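Local coordinates for protein formate dehydrogenase (PDB 1QP8) that probably oxidises or reduces 2-hydroxyacid-type substrates as an NAD(P)-dependent member of the D-isomer specific 2-hydroxyacid dehydrogenase family, and binds NADPH, at residues V209-V214 with W238-F243; D218-I223 with A247-L252; V37-A42 with V56-L61. All coordinates share one frame; numbering follows the deposited sequence.

Interaction 1 of 3, residues V209-V214 with W238-F243; sequences VGRAEV and WGRNDF. With NDP (NADPH dihydro-nicotinamide-adenine-dinucleotide phosphate), chain C.
Ala212 meets Trp238 where two loops of the Rossmann-type nucleotide-binding domain come together, one leaving strand 205-208 and the other leaving the neighbouring parallel strand 231-234. The apolar part of the contact is a CH-pi interaction: CB of Ala212 stands over the five-membered ring of Trp238, 3.9 Å from its centroid and 4° off the normal. A hydrogen bond from the indole NE1 to Leu215 O, the residue after Val214 in the first loop, helps fix the rotation of that ring.

The charged part lies further along. Glu213 leaves its backbone heading away from the second loop, but a bend at chi2 (69°) brings the carboxylate back, so that OE2 lies 3.7 Å from Arg240 CD. Its salt bridge to Arg240 is long, OE2 to NE 4.0 Å, with the carboxylate and guanidinium planes 30° apart. Arg240 has a stronger partner in Asp62, which takes a salt bridge from NH2. Arg211 and Arg240 cross at about a right angle, and Asp62 also makes a long, weak ion pair with Arg211.

The third element is the cofactor. Val209, Gly210 and Arg211 line the NADPH pocket, and one face of the Arg211 guanidinium is turned to the nicotinamide ribose. Ribose O2D sits toward the rim of that face, 3.0 Å above the plane and 3.3 Å from Arg211 NE.

Interaction 2 of 3, residues D218-I223 with A247-L252; sequences DGVLRI and AEFFSL
Glu248 and Leu221 touch at the solvent side of this helix pair, where the second helix opens its contact with helix 217-226. The first torsion of Glu248 (chi1 54°) sets CG between the backbone N and the carbonyl carbon, and the chain then runs extended across Leu221 at about a right angle, bringing OE1 to 3.4 Å from Leu221 CD2. The carboxylate finds its polar partner one turn back along the first helix, in a salt bridge from OE2 to Arg217.

Phe249 follows and carries the larger part of this segment's share. Leu221 lays CD1 over one face of its ring as a CH-pi contact, 3.6 Å from the centroid and 17° off the normal. Val220 approaches the same ring from another direction, CG1 lying 3.7 Å from CE2. The ring also meets the indole of Trp238, their planes about 25° apart, and touches Leu224. With an alanine here, Leu221 CD1 and Val220 CG1 would probably lose the ring they pack on, and a gap would open between the two helices.

Phe250 turns elsewhere, edge-to-face with Trp237 and against Met108 of the second subunit. Past the helix, Leu252 comes back to the interface, its CD1 4.0 Å from CD1 of Leu221, so that this one methyl touches both the Phe249 ring and a second leucine. The arrangement belongs to the Rossmann fold: helix 217-226 joins strand 205-208 to 231-234, the short helix 247-250 joins 231-234 to 255-257, and these two successive beta-alpha-beta crossovers pack side by side.

Interaction 3 of 3, residues V37-A42 with V56-L61; sequences VSRITA and VVTAGL. With NDP (NADPH dihydro-nicotinamide-adenine-dinucleotide phosphate), chain C.
Val37 O accepts the one hydrogen bond across this contact, from Val57 N at 2.9 Å with an N-H...O angle of 153°. The CA of Val56 adds a C-H...O contact to the same oxygen at 3.3 Å. With the backbone bond between Val37 and Gln55, this makes a single parallel bridge pairing Val37 with Val56.

Beyond the bridge the side chains of Ser38 and Thr58 meet, OG of the serine lying 3.7 Å from CG2 of the threonine. That methyl also faces the edge of the Arg39 guanidinium, 4.1 Å from NH2. Thr58 has OG1 between its backbone N and carbonyl carbon (chi1 62°), which turns the hydroxyl to Gly60 O, a 3.0 Å bond tilted 22° from the carbonyl plane. The methyl and the hydroxyl thus do separate jobs, one packing across the contact and the other bracing the turn that follows.

Helix 268-286 covers this region through Trp271, which touches Ser38 and Val57. The braced turn presents Ala59 CB to the nicotinamide, 3.4 Å from NDP C6N, and Gly60 CA to ribose O3D. It is part of the NADPH pocket, at the cleft between the two domains of a D-2-hydroxyacid dehydrogenase.

Interaction 3 comes first along the chain and closes before the others open. Interactions 1 and 2 then alternate, the order being 209-214, 218-223, 238-243 and 247-252, so they tie together the same two successive strand-helix units of the six-stranded parallel sheet. Their centres are 13 Å apart, and Trp238 joins them by packing on Val220 and Phe249. Interaction 3 lies 16 Å from interaction 1, centre to centre; both touch NADPH, approaching its nicotinamide ribose from different domains, and they also approach each other directly, Arg211 beside Gly60 and Arg240 beside Arg39. Interaction 2 is 29 Å from interaction 3, centre to centre, and away from the cofactor, while interactions 1 and 2 both also touch the second subunit.

Interaction 1 of 3, residues V209-V214 with W238-F243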
loop_
_atom_site.group_PDB
_atom_site.type_symbol
_atom_site.label_atom_id
_atom_site.label_comp_id
_atom_site.label_asym_id
_atom_site.label_seq_id
_atom_site.Cartn_x
_atom_site.Cartn_y
_atom_site.Cartn_z
ATOM N N VAL A 209 9.881 4.369 -9.852
ATOM C CA VAL A 209 10.664 4.418 -8.634
ATOM C C VAL A 209 12.160 4.271 -8.949
ATOM O O VAL A 209 13.008 4.428 -8.082
ATOM C CB VAL A 209 10.145 3.335 -7.633
ATOM C CG1 VAL A 209 10.740 1.989 -7.953
ATOM C CG2 VAL A 209 10.425 3.751 -6.219
ATOM N N GLY A 210 12.472 3.980 -10.204
ATOM C CA GLY A 210 13.853 3.890 -10.613
ATOM C C GLY A 210 14.115 5.148 -11.409
ATOM O O GLY A 210 13.229 5.991 -11.590
ATOM N N ARG A 211 15.331 5.279 -11.918
ATOM C CA ARG A 211 15.685 6.462 -12.708
ATOM C C ARG A 211 14.609 6.973 -13.705
ATOM O O ARG A 211 14.019 6.216 -14.469
ATOM C CB ARG A 211 17.046 6.241 -13.416
ATOM C CG ARG A 211 18.184 7.063 -12.819
ATOM C CD ARG A 211 18.056 7.303 -11.322
ATOM N NE ARG A 211 18.816 6.358 -10.506
ATOM C CZ ARG A 211 18.493 5.997 -9.258
ATOM N NH1 ARG A 211 17.408 6.497 -8.669
ATOM N NH2 ARG A 211 19.269 5.141 -8.586
ATOM N N ALA A 212 14.358 8.278 -13.661
ATOM C CA ALA A 212 13.359 8.938 -14.502
ATOM C C ALA A 212 13.658 8.916 -16.006
ATOM O O ALA A 212 12.757 8.746 -16.822
ATOM C CB ALA A 212 13.182 10.396 -14.041
ATOM N N GLU A 213 14.926 9.105 -16.359
ATOM C CA GLU A 213 15.377 9.137 -17.749
ATOM C C GLU A 213 14.882 7.960 -18.583
ATOM O O GLU A 213 14.873 8.021 -19.815
ATOM C CB GLU A 213 16.905 9.187 -17.796
ATOM C CG GLU A 213 17.534 10.501 -17.301
ATOM C CD GLU A 213 17.399 10.739 -15.793
ATOM O OE1 GLU A 213 17.054 9.791 -15.050
ATOM O OE2 GLU A 213 17.657 11.886 -15.349
ATOM N N VAL A 214 14.466 6.896 -17.900
ATOM C CA VAL A 214 13.955 5.688 -18.541
ATOM C C VAL A 214 12.664 5.987 -19.282
ATOM O O VAL A 214 12.261 5.257 -20.186
ATOM C CB VAL A 214 13.694 4.606 -17.490
ATOM C CG1 VAL A 214 12.902 3.472 -18.072
ATOM C CG2 VAL A 214 15.005 4.093 -16.973
ATOM N N TRP A 238 13.528 13.743 -13.786
ATOM C CA TRP A 238 14.514 14.118 -14.795
ATOM C C TRP A 238 15.419 15.195 -14.233
ATOM O O TRP A 238 16.604 15.238 -14.539
ATOM C CB TRP A 238 13.817 14.612 -16.059
ATOM C CG TRP A 238 12.984 13.542 -16.667
ATOM C CD1 TRP A 238 13.395 12.575 -17.536
ATOM C CD2 TRP A 238 11.615 13.257 -16.368
ATOM N NE1 TRP A 238 12.370 11.702 -17.794
ATOM C CE2 TRP A 238 11.264 12.097 -17.090
ATOM C CE3 TRP A 238 10.649 13.869 -15.557
ATOM C CZ2 TRP A 238 9.986 11.532 -17.025
ATOM C CZ3 TRP A 238 9.372 13.306 -15.490
ATOM C CH2 TRP A 238 9.055 12.148 -16.222
ATOM N N GLY A 239 14.860 16.057 -13.393
ATOM C CA GLY A 239 15.649 17.112 -12.791
ATOM C C GLY A 239 16.729 16.556 -11.886
ATOM O O GLY A 239 17.595 17.304 -11.428
ATOM N N ARG A 240 16.667 15.255 -11.613
ATOM C CA ARG A 240 17.662 14.593 -10.780
ATOM C C ARG A 240 18.179 15.469 -9.651
ATOM O O ARG A 240 19.266 16.035 -9.760
ATOM C CB ARG A 240 18.856 14.165 -11.642
ATOM C CG ARG A 240 18.925 12.687 -11.926
ATOM C CD ARG A 240 20.184 12.292 -12.676
ATOM N NE ARG A 240 20.355 10.840 -12.639
ATOM C CZ ARG A 240 20.737 10.158 -11.559
ATOM N NH1 ARG A 240 21.005 10.797 -10.424
ATOM N NH2 ARG A 240 20.825 8.835 -11.605
ATOM N N ASN A 241 17.418 15.596 -8.576
ATOM C CA ASN A 241 17.859 16.403 -7.442
ATOM C C ASN A 241 17.586 17.908 -7.526
ATOM O O ASN A 241 17.632 18.610 -6.508
ATOM C CB ASN A 241 19.346 16.170 -7.178
ATOM C CG ASN A 241 19.617 15.852 -5.738
ATOM O OD1 ASN A 241 19.347 16.667 -4.856
ATOM N ND2 ASN A 241 20.134 14.656 -5.482
ATOM N N ASP A 242 17.303 18.416 -8.719
ATOM C CA ASP A 242 16.993 19.830 -8.834
ATOM C C ASP A 242 15.518 19.996 -8.477
ATOM O O ASP A 242 15.162 20.821 -7.635
ATOM C CB ASP A 242 17.241 20.332 -10.251
ATOM C CG ASP A 242 17.537 21.819 -10.292
ATOM O OD1 ASP A 242 16.806 22.595 -9.638
ATOM O OD2 ASP A 242 18.500 22.218 -10.976
ATOM N N PHE A 243 14.674 19.192 -9.117
ATOM C CA PHE A 243 13.217 19.187 -8.907
ATOM C C PHE A 243 12.552 20.405 -9.508
ATOM O O PHE A 243 11.650 20.281 -10.341
ATOM C CB PHE A 243 12.846 19.105 -7.417
ATOM C CG PHE A 243 13.332 17.862 -6.739
ATOM C CD1 PHE A 243 14.180 17.942 -5.632
ATOM C CD2 PHE A 243 12.994 16.617 -7.228
ATOM C CE1 PHE A 243 14.685 16.800 -5.037
ATOM C CE2 PHE A 243 13.498 15.460 -6.635
ATOM C CZ PHE A 243 14.345 15.550 -5.539
HETATM P PA NDP C . 19.256 -4.592 -10.009
HETATM O O1A NDP C . 20.241 -3.728 -10.732
HETATM O O2A NDP C . 19.520 -3.776 -8.803
HETATM O O5B NDP C . 18.300 -4.378 -11.336
HETATM C C5B NDP C . 18.453 -5.506 -12.289
HETATM C C4B NDP C . 17.053 -5.906 -12.881
HETATM O O4B NDP C . 16.555 -5.003 -13.944
HETATM C C3B NDP C . 17.057 -7.302 -13.620
HETATM O O3B NDP C . 15.733 -7.795 -13.724
HETATM C C2B NDP C . 17.719 -6.852 -14.923
HETATM O O2B NDP C . 17.847 -7.661 -16.034
HETATM C C1B NDP C . 16.975 -5.611 -15.192
HETATM N N9A NDP C . 17.623 -4.774 -16.149
HETATM C C8A NDP C . 18.799 -4.073 -16.098
HETATM N N7A NDP C . 19.028 -3.388 -17.219
HETATM C C5A NDP C . 17.940 -3.680 -18.004
HETATM C C6A NDP C . 17.577 -3.271 -19.340
HETATM N N6A NDP C . 18.391 -2.452 -20.034
HETATM N N1A NDP C . 16.385 -3.762 -19.860
HETATM C C2A NDP C . 15.611 -4.612 -19.080
HETATM N N3A NDP C . 15.875 -5.036 -17.857
HETATM C C4A NDP C . 17.059 -4.509 -17.371
HETATM O O3 NDP C . 17.832 -4.290 -9.423
HETATM P PN NDP C . 16.952 -3.240 -8.520
HETATM O O1N NDP C . 15.550 -3.697 -8.386
HETATM O O2N NDP C . 17.574 -2.995 -7.178
HETATM O O5D NDP C . 16.996 -1.799 -9.349
HETATM C C5D NDP C . 18.162 -0.957 -9.189
HETATM C C4D NDP C . 17.867 0.338 -9.965
HETATM O O4D NDP C . 16.739 1.009 -9.353
HETATM C C3D NDP C . 19.048 1.304 -9.880
HETATM O O3D NDP C . 19.942 1.027 -10.945
HETATM C C2D NDP C . 18.335 2.682 -9.938
HETATM O O2D NDP C . 18.230 3.169 -11.285
HETATM C C1D NDP C . 16.976 2.433 -9.242
HETATM N N1N NDP C . 16.959 2.876 -7.767
HETATM C C2N NDP C . 16.004 3.898 -7.433
HETATM C C3N NDP C . 15.977 4.313 -6.079
HETATM C C7N NDP C . 14.939 5.433 -5.680
HETATM O O7N NDP C . 14.782 5.660 -4.494
HETATM N N7N NDP C . 14.285 6.072 -6.688
HETATM C C4N NDP C . 16.827 3.786 -5.032
HETATM C C5N NDP C . 17.727 2.770 -5.517
HETATM C C6N NDP C . 17.820 2.312 -6.796
HETATM P P2B NDP C . 19.349 -8.448 -16.150
HETATM O O1X NDP C . 19.055 -9.138 -17.460
HETATM O O2X NDP C . 20.315 -7.319 -16.209
HETATM O O3X NDP C . 19.438 -9.276 -14.960
#

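Interaction 2 of 3, residues D218-I223 with A247-L252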
loop_
_atom_site.group_PDB
_atom_site.type_symbol
_atom_site.label_atom_id
_atom_site.label_comp_id
_atom_site.label_asym_id
_atom_site.label_seq_id
_atom_site.Cartn_x
_atom_site.Cartn_y
_atom_site.Cartn_z
ATOM N N ASP A 218 8.936 14.112 -22.310
ATOM C CA ASP A 218 7.875 14.715 -23.101
ATOM C C ASP A 218 6.644 13.831 -23.235
ATOM O O ASP A 218 5.517 14.327 -23.264
ATOM C CB ASP A 218 8.396 15.082 -24.484
ATOM C CG ASP A 218 9.098 16.417 -24.495
ATOM O OD1 ASP A 218 9.390 16.941 -23.403
ATOM O OD2 ASP A 218 9.366 16.947 -25.591
ATOM N N GLY A 219 6.859 12.522 -23.312
ATOM C CA GLY A 219 5.748 11.599 -23.459
ATOM C C GLY A 219 4.853 11.612 -22.250
ATOM O O GLY A 219 3.635 11.706 -22.385
ATOM N N VAL A 220 5.462 11.524 -21.070
ATOM C CA VAL A 220 4.728 11.529 -19.802
ATOM C C VAL A 220 3.843 12.764 -19.724
ATOM O O VAL A 220 2.636 12.690 -19.477
ATOM C CB VAL A 220 5.678 11.600 -18.607
ATOM C CG1 VAL A 220 4.929 11.226 -17.342
ATOM C CG2 VAL A 220 6.893 10.708 -18.845
ATOM N N LEU A 221 4.480 13.908 -19.935
ATOM C CA LEU A 221 3.822 15.193 -19.895
ATOM C C LEU A 221 2.618 15.180 -20.829
ATOM O O LEU A 221 1.514 15.592 -20.465
ATOM C CB LEU A 221 4.828 16.244 -20.341
ATOM C CG LEU A 221 4.767 17.682 -19.847
ATOM C CD1 LEU A 221 4.506 17.750 -18.340
ATOM C CD2 LEU A 221 6.101 18.315 -20.193
ATOM N N ARG A 222 2.830 14.684 -22.036
ATOM C CA ARG A 222 1.769 14.664 -23.009
ATOM C C ARG A 222 0.589 13.807 -22.626
ATOM O O ARG A 222 -0.554 14.252 -22.719
ATOM C CB ARG A 222 2.294 14.200 -24.354
ATOM C CG ARG A 222 1.188 13.781 -25.278
ATOM C CD ARG A 222 1.694 13.440 -26.641
ATOM N NE ARG A 222 0.661 12.731 -27.374
ATOM C CZ ARG A 222 0.663 12.548 -28.685
ATOM N NH1 ARG A 222 1.656 13.032 -29.420
ATOM N NH2 ARG A 222 -0.336 11.881 -29.255
ATOM N N ILE A 223 0.838 12.571 -22.210
ATOM C CA ILE A 223 -0.290 11.725 -21.857
ATOM C C ILE A 223 -0.994 12.263 -20.620
ATOM O O ILE A 223 -2.212 12.147 -20.496
ATOM C CB ILE A 223 0.117 10.256 -21.620
ATOM C CG1 ILE A 223 -1.141 9.387 -21.642
ATOM C CG2 ILE A 223 0.822 10.096 -20.287
ATOM C CD1 ILE A 223 -0.883 7.917 -21.432
ATOM N N ALA A 247 8.917 21.106 -12.011
ATOM C CA ALA A 247 7.781 21.720 -11.353
ATOM C C ALA A 247 6.516 21.695 -12.200
ATOM O O ALA A 247 5.407 21.662 -11.665
ATOM C CB ALA A 247 8.124 23.132 -10.997
ATOM N N GLU A 248 6.658 21.725 -13.517
ATOM C CA GLU A 248 5.468 21.698 -14.346
ATOM C C GLU A 248 4.689 20.404 -14.175
ATOM O O GLU A 248 3.524 20.319 -14.563
ATOM C CB GLU A 248 5.815 21.891 -15.812
ATOM C CG GLU A 248 6.843 20.945 -16.360
ATOM C CD GLU A 248 7.282 21.378 -17.742
ATOM O OE1 GLU A 248 6.460 21.308 -18.682
ATOM O OE2 GLU A 248 8.443 21.814 -17.888
ATOM N N PHE A 249 5.326 19.385 -13.604
ATOM C CA PHE A 249 4.634 18.127 -13.389
ATOM C C PHE A 249 3.857 18.216 -12.091
ATOM O O PHE A 249 2.693 17.817 -12.019
ATOM C CB PHE A 249 5.615 16.954 -13.301
ATOM C CG PHE A 249 6.003 16.369 -14.644
ATOM C CD1 PHE A 249 7.074 16.884 -15.368
ATOM C CD2 PHE A 249 5.275 15.320 -15.192
ATOM C CE1 PHE A 249 7.406 16.362 -16.613
ATOM C CE2 PHE A 249 5.604 14.796 -16.436
ATOM C CZ PHE A 249 6.667 15.319 -17.146
ATOM N N PHE A 250 4.504 18.767 -11.072
ATOM C CA PHE A 250 3.899 18.884 -9.755
ATOM C C PHE A 250 2.605 19.705 -9.719
ATOM O O PHE A 250 1.772 19.534 -8.821
ATOM C CB PHE A 250 4.929 19.459 -8.782
ATOM C CG PHE A 250 6.281 18.798 -8.885
ATOM C CD1 PHE A 250 7.449 19.532 -8.677
ATOM C CD2 PHE A 250 6.390 17.460 -9.263
ATOM C CE1 PHE A 250 8.697 18.948 -8.856
ATOM C CE2 PHE A 250 7.629 16.874 -9.443
ATOM C CZ PHE A 250 8.794 17.619 -9.242
ATOM N N SER A 251 2.421 20.583 -10.699
ATOM C CA SER A 251 1.221 21.408 -10.733
ATOM C C SER A 251 0.093 20.719 -11.493
ATOM O O SER A 251 -1.005 21.282 -11.650
ATOM C CB SER A 251 1.516 22.746 -11.388
ATOM O OG SER A 251 1.902 22.529 -12.728
ATOM N N LEU A 252 0.361 19.516 -11.993
ATOM C CA LEU A 252 -0.678 18.771 -12.691
ATOM C C LEU A 252 -1.404 17.994 -11.607
ATOM O O LEU A 252 -0.789 17.340 -10.765
ATOM C CB LEU A 252 -0.070 17.848 -13.750
ATOM C CG LEU A 252 0.376 18.629 -15.004
ATOM C CD1 LEU A 252 1.363 17.843 -15.871
ATOM C CD2 LEU A 252 -0.876 18.981 -15.798
#

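Interaction 3 of 3, residues V37-A42 with V56-L61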
loop_
_atom_site.group_PDB
_atom_site.type_symbol
_atom_site.label_atom_id
_atom_site.label_comp_id
_atom_site.label_asym_id
_atom_site.label_seq_id
_atom_site.Cartn_x
_atom_site.Cartn_y
_atom_site.Cartn_z
ATOM N N VAL A 37 32.755 4.921 -2.928
ATOM C CA VAL A 37 32.222 6.254 -3.152
ATOM C C VAL A 37 30.723 6.195 -3.462
ATOM O O VAL A 37 30.124 5.109 -3.578
ATOM C CB VAL A 37 32.882 6.949 -4.390
ATOM C CG1 VAL A 37 34.393 6.842 -4.327
ATOM C CG2 VAL A 37 32.341 6.323 -5.690
ATOM N N SER A 38 30.144 7.382 -3.631
ATOM C CA SER A 38 28.743 7.523 -3.979
ATOM C C SER A 38 28.735 8.209 -5.349
ATOM O O SER A 38 27.916 7.926 -6.222
ATOM C CB SER A 38 28.035 8.386 -2.954
ATOM O OG SER A 38 26.775 7.829 -2.648
ATOM N N ARG A 39 29.668 9.125 -5.518
ATOM C CA ARG A 39 29.823 9.840 -6.764
ATOM C C ARG A 39 31.332 10.005 -6.911
ATOM O O ARG A 39 32.079 9.899 -5.928
ATOM C CB ARG A 39 29.110 11.199 -6.711
ATOM C CG ARG A 39 27.692 11.176 -7.281
ATOM C CD ARG A 39 26.648 11.637 -6.272
ATOM N NE ARG A 39 25.585 10.641 -6.088
ATOM C CZ ARG A 39 24.500 10.522 -6.854
ATOM N NH1 ARG A 39 24.303 11.348 -7.877
ATOM N NH2 ARG A 39 23.612 9.565 -6.603
ATOM N N ILE A 40 31.797 10.228 -8.133
ATOM C CA ILE A 40 33.221 10.391 -8.333
ATOM C C ILE A 40 33.416 11.218 -9.582
ATOM O O ILE A 40 32.748 10.999 -10.587
ATOM C CB ILE A 40 33.915 9.014 -8.461
ATOM C CG1 ILE A 40 35.430 9.182 -8.336
ATOM C CG2 ILE A 40 33.544 8.354 -9.762
ATOM C CD1 ILE A 40 36.212 7.861 -8.375
ATOM N N THR A 41 34.314 12.190 -9.510
ATOM C CA THR A 41 34.560 13.060 -10.650
ATOM C C THR A 41 35.775 12.615 -11.440
ATOM O O THR A 41 36.579 11.807 -10.971
ATOM C CB THR A 41 34.804 14.515 -10.201
ATOM O OG1 THR A 41 36.008 14.579 -9.425
ATOM C CG2 THR A 41 33.634 15.016 -9.367
ATOM N N ALA A 42 35.912 13.154 -12.644
ATOM C CA ALA A 42 37.054 12.810 -13.461
ATOM C C ALA A 42 38.307 13.381 -12.811
ATOM O O ALA A 42 39.405 12.865 -13.023
ATOM C CB ALA A 42 36.890 13.362 -14.844
ATOM N N VAL A 56 30.544 1.233 -5.359
ATOM C CA VAL A 56 29.602 2.331 -5.240
ATOM C C VAL A 56 28.551 1.975 -4.195
ATOM O O VAL A 56 28.093 0.841 -4.119
ATOM C CB VAL A 56 28.895 2.618 -6.588
ATOM C CG1 VAL A 56 28.023 3.873 -6.454
ATOM C CG2 VAL A 56 29.928 2.802 -7.699
ATOM N N VAL A 57 28.173 2.957 -3.389
ATOM C CA VAL A 57 27.176 2.761 -2.341
ATOM C C VAL A 57 25.742 2.690 -2.872
ATOM O O VAL A 57 24.922 1.927 -2.368
ATOM C CB VAL A 57 27.258 3.902 -1.314
ATOM C CG1 VAL A 57 26.432 3.559 -0.080
ATOM C CG2 VAL A 57 28.710 4.146 -0.941
ATOM N N THR A 58 25.438 3.489 -3.885
ATOM C CA THR A 58 24.091 3.511 -4.460
ATOM C C THR A 58 23.771 2.254 -5.276
ATOM O O THR A 58 24.660 1.489 -5.652
ATOM C CB THR A 58 23.921 4.717 -5.377
ATOM O OG1 THR A 58 24.853 4.610 -6.461
ATOM C CG2 THR A 58 24.195 6.006 -4.616
ATOM N N ALA A 59 22.497 2.046 -5.569
ATOM C CA ALA A 59 22.111 0.875 -6.336
ATOM C C ALA A 59 22.358 1.048 -7.830
ATOM O O ALA A 59 22.576 0.060 -8.538
ATOM C CB ALA A 59 20.657 0.556 -6.084
ATOM N N GLY A 60 22.325 2.297 -8.301
ATOM C CA GLY A 60 22.536 2.572 -9.714
ATOM C C GLY A 60 23.944 3.021 -10.026
ATOM O O GLY A 60 24.698 3.305 -9.104
ATOM N N LEU A 61 24.298 3.097 -11.309
ATOM C CA LEU A 61 25.645 3.502 -11.709
ATOM C C LEU A 61 25.679 4.480 -12.876
ATOM O O LEU A 61 26.756 4.868 -13.336
ATOM C CB LEU A 61 26.463 2.283 -12.109
ATOM C CG LEU A 61 26.270 0.980 -11.353
ATOM C CD1 LEU A 61 27.193 -0.049 -11.968
ATOM C CD2 LEU A 61 26.583 1.147 -9.874
HETATM P PA NDP C . 19.256 -4.592 -10.009
HETATM O O1A NDP C . 20.241 -3.728 -10.732
HETATM O O2A NDP C . 19.520 -3.776 -8.803
HETATM O O5B NDP C . 18.300 -4.378 -11.336
HETATM C C5B NDP C . 18.453 -5.506 -12.289
HETATM C C4B NDP C . 17.053 -5.906 -12.881
HETATM O O4B NDP C . 16.555 -5.003 -13.944
HETATM C C3B NDP C . 17.057 -7.302 -13.620
HETATM O O3B NDP C . 15.733 -7.795 -13.724
HETATM C C2B NDP C . 17.719 -6.852 -14.923
HETATM O O2B NDP C . 17.847 -7.661 -16.034
HETATM C C1B NDP C . 16.975 -5.611 -15.192
HETATM N N9A NDP C . 17.623 -4.774 -16.149
HETATM C C8A NDP C . 18.799 -4.073 -16.098
HETATM N N7A NDP C . 19.028 -3.388 -17.219
HETATM C C5A NDP C . 17.940 -3.680 -18.004
HETATM C C6A NDP C . 17.577 -3.271 -19.340
HETATM N N6A NDP C . 18.391 -2.452 -20.034
HETATM N N1A NDP C . 16.385 -3.762 -19.860
HETATM C C2A NDP C . 15.611 -4.612 -19.080
HETATM N N3A NDP C . 15.875 -5.036 -17.857
HETATM C C4A NDP C . 17.059 -4.509 -17.371
HETATM O O3 NDP C . 17.832 -4.290 -9.423
HETATM P PN NDP C . 16.952 -3.240 -8.520
HETATM O O1N NDP C . 15.550 -3.697 -8.386
HETATM O O2N NDP C . 17.574 -2.995 -7.178
HETATM O O5D NDP C . 16.996 -1.799 -9.349
HETATM C C5D NDP C . 18.162 -0.957 -9.189
HETATM C C4D NDP C . 17.867 0.338 -9.965
HETATM O O4D NDP C . 16.739 1.009 -9.353
HETATM C C3D NDP C . 19.048 1.304 -9.880
HETATM O O3D NDP C . 19.942 1.027 -10.945
HETATM C C2D NDP C . 18.335 2.682 -9.938
HETATM O O2D NDP C . 18.230 3.169 -11.285
HETATM C C1D NDP C . 16.976 2.433 -9.242
HETATM N N1N NDP C . 16.959 2.876 -7.767
HETATM C C2N NDP C . 16.004 3.898 -7.433
HETATM C C3N NDP C . 15.977 4.313 -6.079
HETATM C C7N NDP C . 14.939 5.433 -5.680
HETATM O O7N NDP C . 14.782 5.660 -4.494
HETATM N N7N NDP C . 14.285 6.072 -6.688
HETATM C C4N NDP C . 16.827 3.786 -5.032
HETATM C C5N NDP C . 17.727 2.770 -5.517
HETATM C C6N NDP C . 17.820 2.312 -6.796
HETATM P P2B NDP C . 19.349 -8.448 -16.150
HETATM O O1X NDP C . 19.055 -9.138 -17.460
HETATM O O2X NDP C . 20.315 -7.319 -16.209
HETATM O O3X NDP C . 19.438 -9.276 -14.960
#